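Local structure of 3-oxoacyl-(acyl-carrier protein) synthase II (Thermus thermophilus, 1J3N) at residues 101-115 and 127-141. The protein probably catalyses the condensation of malonyl-acyl carrier protein with a growing acyl chain, the elongation step of fatty acid synthesis, as a homodimer. Sequence-based numbering, arbitrary orientation.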
loop_
_atom_site.group_PDB
_atom_site.type_symbol
_atom_site.label_atom_id
_atom_site.label_comp_id
_atom_site.label_asym_id
_atom_site.label_seq_id
_atom_site.Cartn_x
_atom_site.Cartn_y
_atom_site.Cartn_z
ATOM N N LEU A 101 10.399 0.337 2.338
ATOM C CA LEU A 101 9.028 -0.146 2.310
ATOM C C LEU A 101 8.425 -0.119 3.712
ATOM O O LEU A 101 8.344 -1.144 4.392
ATOM C CB LEU A 101 8.979 -1.572 1.750
ATOM C CG LEU A 101 7.826 -1.882 0.770
ATOM C CD1 LEU A 101 7.874 -3.355 0.371
ATOM C CD2 LEU A 101 6.486 -1.557 1.406
ATOM N N VAL A 102 8.013 1.064 4.142
ATOM C CA VAL A 102 7.405 1.227 5.456
ATOM C C VAL A 102 5.944 1.564 5.221
ATOM O O VAL A 102 5.622 2.599 4.632
ATOM C CB VAL A 102 8.088 2.348 6.248
ATOM C CG1 VAL A 102 7.465 2.464 7.637
ATOM C CG2 VAL A 102 9.576 2.046 6.375
ATOM N N GLY A 103 5.061 0.668 5.646
ATOM C CA GLY A 103 3.646 0.904 5.444
ATOM C C GLY A 103 2.988 1.570 6.635
ATOM O O GLY A 103 3.629 1.809 7.661
ATOM N N THR A 104 1.707 1.882 6.484
ATOM C CA THR A 104 0.928 2.505 7.545
ATOM C C THR A 104 -0.524 2.133 7.262
ATOM O O THR A 104 -0.864 1.794 6.138
ATOM C CB THR A 104 1.091 4.042 7.525
ATOM O OG1 THR A 104 0.346 4.618 8.599
ATOM C CG2 THR A 104 0.599 4.611 6.201
ATOM N N GLY A 105 -1.378 2.174 8.275
ATOM C CA GLY A 105 -2.768 1.828 8.047
ATOM C C GLY A 105 -3.647 3.029 7.743
ATOM O O GLY A 105 -4.545 2.955 6.893
ATOM N N ILE A 106 -3.371 4.142 8.423
ATOM C CA ILE A 106 -4.152 5.371 8.285
ATOM C C ILE A 106 -3.374 6.569 7.726
ATOM O O ILE A 106 -3.947 7.427 7.053
ATOM C CB ILE A 106 -4.740 5.765 9.667
ATOM C CG1 ILE A 106 -5.740 4.699 10.121
ATOM C CG2 ILE A 106 -5.397 7.137 9.608
ATOM C CD1 ILE A 106 -6.444 5.042 11.420
ATOM N N GLY A 107 -2.080 6.647 8.025
ATOM C CA GLY A 107 -1.287 7.760 7.533
ATOM C C GLY A 107 -1.351 8.971 8.447
ATOM O O GLY A 107 -1.400 8.825 9.663
ATOM N N GLY A 108 -1.380 10.166 7.862
ATOM C CA GLY A 108 -1.401 11.390 8.652
ATOM C C GLY A 108 -2.695 11.769 9.347
ATOM O O GLY A 108 -3.326 12.767 8.998
ATOM N N MET A 109 -3.071 10.991 10.352
ATOM C CA MET A 109 -4.293 11.228 11.112
ATOM C C MET A 109 -4.371 12.635 11.739
ATOM O O MET A 109 -5.402 13.298 11.646
ATOM C CB MET A 109 -4.422 10.161 12.203
ATOM C CG MET A 109 -5.804 10.050 12.836
ATOM S SD MET A 109 -7.102 9.599 11.660
ATOM C CE MET A 109 -8.288 10.894 12.009
ATOM N N GLU A 110 -3.296 13.091 12.381
ATOM C CA GLU A 110 -3.314 14.421 12.992
ATOM C C GLU A 110 -3.466 15.502 11.928
ATOM O O GLU A 110 -4.199 16.477 12.117
ATOM C CB GLU A 110 -2.035 14.686 13.794
ATOM C CG GLU A 110 -1.818 13.780 14.998
ATOM C CD GLU A 110 -0.708 14.287 15.918
ATOM O OE1 GLU A 110 0.267 14.906 15.430
ATOM O OE2 GLU A 110 -0.809 14.059 17.135
ATOM N N THR A 111 -2.776 15.319 10.805
ATOM C CA THR A 111 -2.833 16.273 9.705
ATOM C C THR A 111 -4.244 16.342 9.138
ATOM O O THR A 111 -4.736 17.418 8.784
ATOM C CB THR A 111 -1.834 15.887 8.582
ATOM O OG1 THR A 111 -0.496 16.002 9.078
ATOM C CG2 THR A 111 -2.002 16.802 7.370
ATOM N N TRP A 112 -4.902 15.192 9.059
ATOM C CA TRP A 112 -6.262 15.145 8.546
ATOM C C TRP A 112 -7.193 15.996 9.409
ATOM O O TRP A 112 -8.046 16.715 8.888
ATOM C CB TRP A 112 -6.776 13.701 8.503
ATOM C CG TRP A 112 -6.575 13.007 7.177
ATOM C CD1 TRP A 112 -5.722 11.971 6.906
ATOM C CD2 TRP A 112 -7.299 13.257 5.964
ATOM N NE1 TRP A 112 -5.878 11.556 5.599
ATOM C CE2 TRP A 112 -6.838 12.330 5.000
ATOM C CE3 TRP A 112 -8.291 14.176 5.600
ATOM C CZ2 TRP A 112 -7.344 12.291 3.691
ATOM C CZ3 TRP A 112 -8.795 14.140 4.296
ATOM C CH2 TRP A 112 -8.318 13.201 3.360
ATOM N N GLU A 113 -7.033 15.917 10.728
ATOM C CA GLU A 113 -7.884 16.694 11.633
ATOM C C GLU A 113 -7.566 18.180 11.563
ATOM O O GLU A 113 -8.471 19.012 11.541
ATOM C CB GLU A 113 -7.719 16.214 13.077
ATOM C CG GLU A 113 -8.176 14.778 13.309
ATOM C CD GLU A 113 -8.235 14.416 14.781
ATOM O OE1 GLU A 113 -8.531 13.244 15.097
ATOM O OE2 GLU A 113 -7.990 15.305 15.624
ATOM N N ALA A 114 -6.279 18.508 11.521
ATOM C CA ALA A 114 -5.846 19.900 11.465
ATOM C C ALA A 114 -6.296 20.599 10.182
ATOM O O ALA A 114 -6.886 21.675 10.232
ATOM C CB ALA A 114 -4.327 19.981 11.600
ATOM N N GLN A 115 -6.034 19.980 9.036
ATOM C CA GLN A 115 -6.406 20.572 7.760
ATOM C C GLN A 115 -7.903 20.524 7.462
ATOM O O GLN A 115 -8.447 21.454 6.865
ATOM C CB GLN A 115 -5.604 19.920 6.627
ATOM C CG GLN A 115 -4.113 20.224 6.705
ATOM C CD GLN A 115 -3.824 21.719 6.729
ATOM O OE1 GLN A 115 -4.316 22.470 5.885
ATOM N NE2 GLN A 115 -3.014 22.156 7.695
ATOM N N ILE A 127 -6.219 25.650 2.675
ATOM C CA ILE A 127 -5.611 24.382 3.060
ATOM C C ILE A 127 -4.117 24.544 2.822
ATOM O O ILE A 127 -3.707 25.193 1.865
ATOM C CB ILE A 127 -6.137 23.211 2.195
ATOM C CG1 ILE A 127 -7.641 23.034 2.421
ATOM C CG2 ILE A 127 -5.370 21.924 2.532
ATOM C CD1 ILE A 127 -8.279 21.962 1.555
ATOM N N SER A 128 -3.307 23.970 3.698
ATOM C CA SER A 128 -1.860 24.059 3.571
ATOM C C SER A 128 -1.362 23.342 2.325
ATOM O O SER A 128 -1.888 22.299 1.961
ATOM C CB SER A 128 -1.196 23.430 4.794
ATOM O OG SER A 128 0.196 23.291 4.601
ATOM N N PRO A 129 -0.350 23.906 1.644
ATOM C CA PRO A 129 0.172 23.243 0.442
ATOM C C PRO A 129 0.993 22.015 0.833
ATOM O O PRO A 129 1.512 21.297 -0.023
ATOM C CB PRO A 129 1.014 24.331 -0.225
ATOM C CG PRO A 129 1.475 25.162 0.924
ATOM C CD PRO A 129 0.229 25.252 1.798
ATOM N N PHE A 130 1.101 21.779 2.138
ATOM C CA PHE A 130 1.830 20.623 2.637
ATOM C C PHE A 130 0.853 19.553 3.132
ATOM O O PHE A 130 1.269 18.522 3.662
ATOM C CB PHE A 130 2.771 21.036 3.773
ATOM C CG PHE A 130 3.859 21.975 3.341
ATOM C CD1 PHE A 130 4.927 21.518 2.572
ATOM C CD2 PHE A 130 3.801 23.324 3.676
ATOM C CE1 PHE A 130 5.924 22.395 2.138
ATOM C CE2 PHE A 130 4.790 24.208 3.250
ATOM C CZ PHE A 130 5.856 23.741 2.477
ATOM N N PHE A 131 -0.442 19.796 2.968
ATOM C CA PHE A 131 -1.432 18.819 3.418
ATOM C C PHE A 131 -1.207 17.461 2.755
ATOM O O PHE A 131 -0.986 16.465 3.437
ATOM C CB PHE A 131 -2.854 19.307 3.125
ATOM C CG PHE A 131 -3.909 18.254 3.340
ATOM C CD1 PHE A 131 -3.977 17.551 4.541
ATOM C CD2 PHE A 131 -4.817 17.946 2.336
ATOM C CE1 PHE A 131 -4.929 16.553 4.734
ATOM C CE2 PHE A 131 -5.778 16.945 2.524
ATOM C CZ PHE A 131 -5.830 16.251 3.724
ATOM N N ILE A 132 -1.248 17.425 1.426
ATOM C CA ILE A 132 -1.056 16.166 0.703
ATOM C C ILE A 132 0.252 15.455 1.072
ATOM O O ILE A 132 0.236 14.289 1.467
ATOM C CB ILE A 132 -1.110 16.384 -0.840
ATOM C CG1 ILE A 132 -2.493 16.898 -1.247
ATOM C CG2 ILE A 132 -0.795 15.075 -1.573
ATOM C CD1 ILE A 132 -3.632 16.012 -0.779
ATOM N N PRO A 133 1.399 16.148 0.950
ATOM C CA PRO A 133 2.706 15.561 1.276
ATOM C C PRO A 133 2.833 15.072 2.721
ATOM O O PRO A 133 3.600 14.157 3.006
ATOM C CB PRO A 133 3.683 16.703 0.992
ATOM C CG PRO A 133 2.997 17.497 -0.060
ATOM C CD PRO A 133 1.562 17.510 0.407
ATOM N N MET A 134 2.101 15.691 3.640
ATOM C CA MET A 134 2.184 15.288 5.038
ATOM C C MET A 134 1.238 14.148 5.406
ATOM O O MET A 134 1.537 13.355 6.294
ATOM C CB MET A 134 1.894 16.486 5.963
ATOM C CG MET A 134 2.971 17.572 5.985
ATOM S SD MET A 134 2.524 18.923 7.120
ATOM C CE MET A 134 2.569 18.077 8.712
ATOM N N MET A 135 0.106 14.045 4.715
ATOM C CA MET A 135 -0.862 13.009 5.061
ATOM C C MET A 135 -0.849 11.672 4.310
ATOM O O MET A 135 -1.208 10.646 4.896
ATOM C CB MET A 135 -2.279 13.604 5.020
ATOM C CG MET A 135 -2.904 13.716 3.634
ATOM S SD MET A 135 -3.687 12.174 3.101
ATOM C CE MET A 135 -4.373 12.706 1.495
ATOM N N ILE A 136 -0.437 11.655 3.044
ATOM C CA ILE A 136 -0.461 10.401 2.290
ATOM C C ILE A 136 0.499 9.312 2.777
ATOM O O ILE A 136 1.630 9.581 3.172
ATOM C CB ILE A 136 -0.279 10.648 0.766
ATOM C CG1 ILE A 136 1.046 11.341 0.470
ATOM C CG2 ILE A 136 -1.423 11.525 0.252
ATOM C CD1 ILE A 136 1.278 11.561 -1.017
ATOM N N ALA A 137 0.015 8.073 2.735
ATOM C CA ALA A 137 0.742 6.894 3.216
ATOM C C ALA A 137 2.157 6.649 2.727
ATOM O O ALA A 137 2.999 6.192 3.493
ATOM C CB ALA A 137 -0.104 5.628 2.961
ATOM N N ASN A 138 2.418 6.938 1.459
ATOM C CA ASN A 138 3.734 6.700 0.882
ATOM C C ASN A 138 4.824 7.658 1.348
ATOM O O ASN A 138 5.976 7.531 0.928
ATOM C CB ASN A 138 3.633 6.759 -0.642
ATOM C CG ASN A 138 3.150 8.117 -1.140
ATOM O OD1 ASN A 138 3.924 8.909 -1.685
ATOM N ND2 ASN A 138 1.869 8.394 -0.940
ATOM N N MET A 139 4.483 8.608 2.215
ATOM C CA MET A 139 5.490 9.566 2.658
ATOM C C MET A 139 6.470 9.059 3.715
ATOM O O MET A 139 7.489 9.695 3.960
ATOM C CB MET A 139 4.829 10.858 3.127
ATOM C CG MET A 139 4.149 11.618 2.004
ATOM S SD MET A 139 5.184 11.804 0.552
ATOM C CE MET A 139 6.304 13.070 1.077
ATOM N N ALA A 140 6.171 7.924 4.340
ATOM C CA ALA A 140 7.094 7.361 5.314
ATOM C C ALA A 140 8.254 6.755 4.512
ATOM O O ALA A 140 9.422 7.006 4.794
ATOM C CB ALA A 140 6.404 6.295 6.141
ATOM N N SER A 141 7.924 5.961 3.503
ATOM C CA SER A 141 8.943 5.365 2.648
ATOM C C SER A 141 9.728 6.465 1.930
ATOM O O SER A 141 10.959 6.481 1.953
ATOM C CB SER A 141 8.301 4.441 1.614
ATOM O OG SER A 141 7.880 3.227 2.214
HETATM O O HOH W 1 5.145 4.809 3.325
HETATM O O HOH W 2 -3.874 9.464 5.022
#
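A helical hairpin at the dimer interface of the thiolase-like fold brings Trp112, on helix 109-122, against Phe131 and Met135 of the short helix 131-135, the helical stretches 109-115 and 131-135 running roughly antiparallel, at 153° to each other. The pair of rings is T-shaped, with planes at 83°: the edge of Phe131 meets one face of the indole, CZ lying 3.7 Å from Trp112 CZ3. Met135 approaches over the same face in an oblique Met-aromatic contact, its SD 3.4 Å from Trp112 NE1; the side chain reaches there because it is bent at chi2. The indole N-H itself is taken by a water that also donates to the carbonyls of Ile106 and Met135. Met135 O also accepts from Gly108 N at 3.0 Å, just where helix 109-122 starts; Gly108 lies tight against the Met135 backbone.

At the far end, Gln115 CG lies 3.4 Å from Phe131 CD1, and the bend at chi2 (-56°) swings OE1 to Ser128 N, from which it receives a nearly straight bond (2.8 Å) that arrives from above the amide plane. An alanine here would lose that acceptor and would probably leave Ser128 N without its mate and one flank of Phe131 less supported. Thr111 CG2 fills in at the Phe131 edge, while its hydroxyl bonds to Asp69.

Toward the core, Ser141 OG accepts from Val102 N at 2.9 Å, tying helix 139-148 to strand 98-103, and also bonds to Ser155 O. Trp112 stacks on Trp112 of the second subunit, so the hairpin carries this ring into the subunit contact of the ketoacyl synthase fold.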